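Local coordinates for protein macrophomate synthase intermolecular Diels-Alderase (Macrophoma commelinae, PDB 1IZC) that belongs to the HpcH/HpaI aldolase/citrate lyase family of TIM-barrel enzymes and holds a magnesium ion and pyruvic acid, at residues N77-Q89 / E107-A119. The protein carries 1 engineered substitution. Sequence-based numbering, arbitrary orientation.
Engineered in segment 107-119: Val108 (natural residue Ile).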
loop_
_atom_site.group_PDB
_atom_site.type_symbol
_atom_site.label_atom_id
_atom_site.label_comp_id
_atom_site.label_asym_id
_atom_site.label_seq_id
_atom_site.Cartn_x
_atom_site.Cartn_y
_atom_site.Cartn_z
ATOM N N ASN A 77 9.949 0.287 2.182
ATOM C CA ASN A 77 9.603 1.669 1.847
ATOM C C ASN A 77 9.774 2.431 3.162
ATOM O O ASN A 77 9.894 1.828 4.228
ATOM C CB ASN A 77 8.147 1.806 1.402
ATOM C CG ASN A 77 7.900 1.247 0.019
ATOM O OD1 ASN A 77 8.815 1.175 -0.802
ATOM N ND2 ASN A 77 6.647 0.872 -0.255
ATOM N N ARG A 78 9.739 3.754 3.093
ATOM C CA ARG A 78 9.921 4.569 4.276
ATOM C C ARG A 78 8.913 4.305 5.393
ATOM O O ARG A 78 9.300 4.028 6.529
ATOM C CB ARG A 78 9.880 6.046 3.897
ATOM C CG ARG A 78 10.256 6.957 5.067
ATOM C CD ARG A 78 10.251 8.412 4.646
ATOM N NE ARG A 78 10.751 9.273 5.716
ATOM C CZ ARG A 78 10.879 10.592 5.601
ATOM N NH1 ARG A 78 10.532 11.189 4.468
ATOM N NH2 ARG A 78 11.387 11.306 6.605
ATOM N N LEU A 79 7.625 4.394 5.075
ATOM C CA LEU A 79 6.607 4.189 6.093
ATOM C C LEU A 79 6.642 2.760 6.616
ATOM O O LEU A 79 6.476 2.532 7.817
ATOM C CB LEU A 79 5.217 4.530 5.538
ATOM C CG LEU A 79 4.051 4.351 6.527
ATOM C CD1 LEU A 79 4.319 5.128 7.800
ATOM C CD2 LEU A 79 2.756 4.832 5.867
ATOM N N GLU A 80 6.867 1.804 5.720
ATOM C CA GLU A 80 6.928 0.399 6.116
ATOM C C GLU A 80 8.119 0.112 7.041
ATOM O O GLU A 80 8.018 -0.731 7.931
ATOM C CB GLU A 80 6.960 -0.490 4.871
ATOM C CG GLU A 80 5.582 -0.665 4.165
ATOM C CD GLU A 80 4.957 0.626 3.601
ATOM O OE1 GLU A 80 5.683 1.575 3.247
ATOM O OE2 GLU A 80 3.711 0.680 3.486
ATOM N N LEU A 81 9.239 0.808 6.831
ATOM C CA LEU A 81 10.419 0.659 7.693
ATOM C C LEU A 81 10.033 1.156 9.091
ATOM O O LEU A 81 10.305 0.513 10.109
ATOM C CB LEU A 81 11.586 1.502 7.167
ATOM C CG LEU A 81 12.794 1.629 8.110
ATOM C CD1 LEU A 81 13.349 0.230 8.466
ATOM C CD2 LEU A 81 13.875 2.464 7.420
ATOM N N HIS A 82 9.423 2.332 9.125
ATOM C CA HIS A 82 8.949 2.934 10.373
ATOM C C HIS A 82 8.011 1.958 11.089
ATOM O O HIS A 82 8.149 1.722 12.290
ATOM C CB HIS A 82 8.238 4.260 10.039
ATOM C CG HIS A 82 7.368 4.814 11.134
ATOM N ND1 HIS A 82 6.044 4.461 11.279
ATOM C CD2 HIS A 82 7.606 5.770 12.069
ATOM C CE1 HIS A 82 5.499 5.177 12.249
ATOM N NE2 HIS A 82 6.425 5.979 12.744
ATOM N N ASP A 83 7.073 1.372 10.351
ATOM C CA ASP A 83 6.127 0.449 10.965
ATOM C C ASP A 83 6.781 -0.843 11.430
ATOM O O ASP A 83 6.363 -1.415 12.440
ATOM C CB ASP A 83 4.981 0.115 9.994
ATOM C CG ASP A 83 4.022 1.291 9.777
ATOM O OD1 ASP A 83 4.106 2.293 10.507
ATOM O OD2 ASP A 83 3.162 1.199 8.878
ATOM N N ALA A 84 7.804 -1.306 10.711
ATOM C CA ALA A 84 8.477 -2.543 11.086
ATOM C C ALA A 84 9.248 -2.322 12.389
ATOM O O ALA A 84 9.248 -3.168 13.285
ATOM C CB ALA A 84 9.444 -2.989 9.964
ATOM N N ILE A 85 9.889 -1.167 12.507
ATOM C CA ILE A 85 10.652 -0.883 13.720
ATOM C C ILE A 85 9.689 -0.814 14.914
ATOM O O ILE A 85 9.948 -1.411 15.966
ATOM C CB ILE A 85 11.455 0.419 13.564
ATOM C CG1 ILE A 85 12.531 0.207 12.483
ATOM C CG2 ILE A 85 12.127 0.795 14.906
ATOM C CD1 ILE A 85 13.272 1.494 12.064
ATOM N N HIS A 86 8.574 -0.107 14.743
ATOM C CA HIS A 86 7.566 -0.020 15.802
ATOM C C HIS A 86 7.067 -1.429 16.133
ATOM O O HIS A 86 6.958 -1.797 17.293
ATOM C CB HIS A 86 6.345 0.787 15.362
ATOM C CG HIS A 86 6.499 2.268 15.510
ATOM N ND1 HIS A 86 5.492 3.149 15.183
ATOM C CD2 HIS A 86 7.531 3.021 15.964
ATOM C CE1 HIS A 86 5.895 4.384 15.432
ATOM N NE2 HIS A 86 7.129 4.333 15.908
ATOM N N ALA A 87 6.737 -2.210 15.111
ATOM C CA ALA A 87 6.223 -3.561 15.380
ATOM C C ALA A 87 7.215 -4.444 16.142
ATOM O O ALA A 87 6.821 -5.192 17.050
ATOM C CB ALA A 87 5.810 -4.241 14.075
ATOM N N ALA A 88 8.493 -4.378 15.782
ATOM C CA ALA A 88 9.495 -5.193 16.482
ATOM C C ALA A 88 9.505 -4.895 17.978
ATOM O O ALA A 88 9.526 -5.807 18.809
ATOM C CB ALA A 88 10.893 -4.941 15.903
ATOM N N GLN A 89 9.509 -3.617 18.330
ATOM C CA GLN A 89 9.543 -3.268 19.731
ATOM C C GLN A 89 8.218 -3.458 20.455
ATOM O O GLN A 89 8.205 -3.897 21.593
ATOM C CB GLN A 89 10.053 -1.828 19.909
ATOM C CG GLN A 89 11.537 -1.698 19.571
ATOM C CD GLN A 89 12.245 -0.597 20.361
ATOM O OE1 GLN A 89 13.170 -0.865 21.140
ATOM N NE2 GLN A 89 11.825 0.640 20.154
ATOM N N GLU A 107 20.360 9.746 3.936
ATOM C CA GLU A 107 19.965 10.437 5.155
ATOM C C GLU A 107 18.533 10.146 5.588
ATOM O O GLU A 107 18.250 10.087 6.787
ATOM C CB GLU A 107 20.167 11.957 4.996
ATOM C CG GLU A 107 21.630 12.334 4.744
ATOM C CD GLU A 107 21.908 13.831 4.860
ATOM O OE1 GLU A 107 20.956 14.633 4.845
ATOM O OE2 GLU A 107 23.095 14.203 4.952
ATOM N N VAL A 108 17.638 9.944 4.627
ATOM C CA VAL A 108 16.237 9.687 4.955
ATOM C C VAL A 108 16.071 8.312 5.592
ATOM O O VAL A 108 15.310 8.152 6.548
ATOM C CB VAL A 108 15.337 9.806 3.700
ATOM C CG1 VAL A 108 13.900 9.419 4.047
ATOM C CG2 VAL A 108 15.365 11.250 3.183
ATOM N N SER A 109 16.787 7.313 5.087
ATOM C CA SER A 109 16.677 5.983 5.698
ATOM C C SER A 109 17.155 6.081 7.150
ATOM O O SER A 109 16.561 5.507 8.059
ATOM C CB SER A 109 17.551 4.961 4.957
ATOM O OG SER A 109 17.085 4.721 3.637
ATOM N N LEU A 110 18.238 6.822 7.359
ATOM C CA LEU A 110 18.804 6.973 8.693
ATOM C C LEU A 110 17.863 7.694 9.646
ATOM O O LEU A 110 17.620 7.215 10.746
ATOM C CB LEU A 110 20.129 7.733 8.627
ATOM C CG LEU A 110 20.788 8.011 9.982
ATOM C CD1 LEU A 110 21.158 6.687 10.673
ATOM C CD2 LEU A 110 22.037 8.862 9.749
ATOM N N SER A 111 17.328 8.842 9.231
ATOM C CA SER A 111 16.437 9.572 10.128
ATOM C C SER A 111 15.161 8.783 10.380
ATOM O O SER A 111 14.616 8.818 11.479
ATOM C CB SER A 111 16.110 10.963 9.572
ATOM O OG SER A 111 15.342 10.875 8.398
ATOM N N THR A 112 14.697 8.046 9.376
ATOM C CA THR A 112 13.489 7.245 9.548
ATOM C C THR A 112 13.742 6.154 10.588
ATOM O O THR A 112 12.928 5.932 11.494
ATOM C CB THR A 112 13.081 6.578 8.217
ATOM O OG1 THR A 112 12.745 7.596 7.260
ATOM C CG2 THR A 112 11.884 5.636 8.430
ATOM N N ALA A 113 14.880 5.472 10.463
ATOM C CA ALA A 113 15.211 4.404 11.395
ATOM C C ALA A 113 15.320 4.951 12.809
ATOM O O ALA A 113 14.781 4.375 13.747
ATOM C CB ALA A 113 16.525 3.731 10.991
ATOM N N LEU A 114 15.999 6.083 12.974
ATOM C CA LEU A 114 16.144 6.645 14.317
ATOM C C LEU A 114 14.816 7.161 14.884
ATOM O O LEU A 114 14.452 6.841 16.028
ATOM C CB LEU A 114 17.167 7.784 14.300
ATOM C CG LEU A 114 18.613 7.398 13.952
ATOM C CD1 LEU A 114 19.406 8.682 13.702
ATOM C CD2 LEU A 114 19.239 6.566 15.065
ATOM N N ASP A 115 14.097 7.944 14.089
ATOM C CA ASP A 115 12.812 8.508 14.531
ATOM C C ASP A 115 11.831 7.394 14.932
ATOM O O ASP A 115 11.004 7.593 15.824
ATOM C CB ASP A 115 12.158 9.378 13.434
ATOM C CG ASP A 115 12.833 10.750 13.247
ATOM O OD1 ASP A 115 13.643 11.155 14.107
ATOM O OD2 ASP A 115 12.532 11.432 12.227
ATOM N N ALA A 116 11.920 6.228 14.284
ATOM C CA ALA A 116 11.028 5.114 14.614
ATOM C C ALA A 116 11.451 4.324 15.849
ATOM O O ALA A 116 10.689 3.495 16.340
ATOM C CB ALA A 116 10.886 4.151 13.408
ATOM N N GLY A 117 12.668 4.542 16.344
ATOM C CA GLY A 117 13.082 3.829 17.540
ATOM C C GLY A 117 14.230 2.840 17.420
ATOM O O GLY A 117 14.439 2.035 18.319
ATOM N N ALA A 118 14.983 2.880 16.326
ATOM C CA ALA A 118 16.104 1.948 16.191
ATOM C C ALA A 118 17.154 2.271 17.246
ATOM O O ALA A 118 17.480 3.440 17.454
ATOM C CB ALA A 118 16.722 2.049 14.793
ATOM N N ALA A 119 17.693 1.240 17.892
ATOM C CA ALA A 119 18.710 1.436 18.938
ATOM C C ALA A 119 20.133 1.278 18.416
ATOM O O ALA A 119 21.090 1.642 19.092
ATOM C CB ALA A 119 18.467 0.450 20.089
HETATM O O HOH W 1 12.542 10.547 9.145
HETATM O O HOH W 2 8.749 6.459 17.066
HETATM O O HOH W 3 15.322 -0.426 19.577
HETATM O O HOH W 4 9.917 1.420 18.159
#
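Ile85 and Ala116 meet in the tightly packed middle of the contact, beside His82, whose CA is nearest that of Ala116. Helices 78-89 and 107-116 are successive helices on the outside of the TIM barrel, linked in the chain through strand 97-101. They run roughly parallel, with axes 8.8 Å apart and inclined by 29°. The small Ala116 lets the backbones close in, and its CB lies 3.8 Å from His82 CA. Ile85 CB covers the same methyl, while its CD1 reaches Ala113 CA at 3.6 Å. Ile85 CG1 stands beside the backbone N (chi1 -66°), which sends the longer branch to Ala113 and CG2 to the Ala116 carbonyl. Leu81 CD2 continues the apolar layer against Thr112 CG2.

The ends are more polar and watery. The extended chain of Arg78 carries NE alongside Thr112. CG1 of engineered Val108 lies over the centre of one face of the Arg78 guanidinium, 3.5 Å above its plane. Arg78 NE gives Thr112 OG1 a weak bond of 3.0 Å, bent to 134°. Thr112 OG1 itself donates to Val108 O. One water joins Arg78 NH2, Ser111 OG and Asp115 OD2, while Arg78 NH1 bonds Val71 O of a second subunit. At the other end, His86 and Gln89 reach the carbonyls of Asp115, Ala116 and Gly117 through waters. Gly117 closes helix 107-116 in a Schellman motif. Gln89 NE2 also bonds Tyr24 O, and His86 ND1 is hydrogen-bonded to Lys57 NZ of a third subunit.

The two helices therefore share one direct hydrogen bond, and a weak one: close apolar contact sets their spacing, while water, Tyr24 and neighbouring subunits largely satisfy the polar ends.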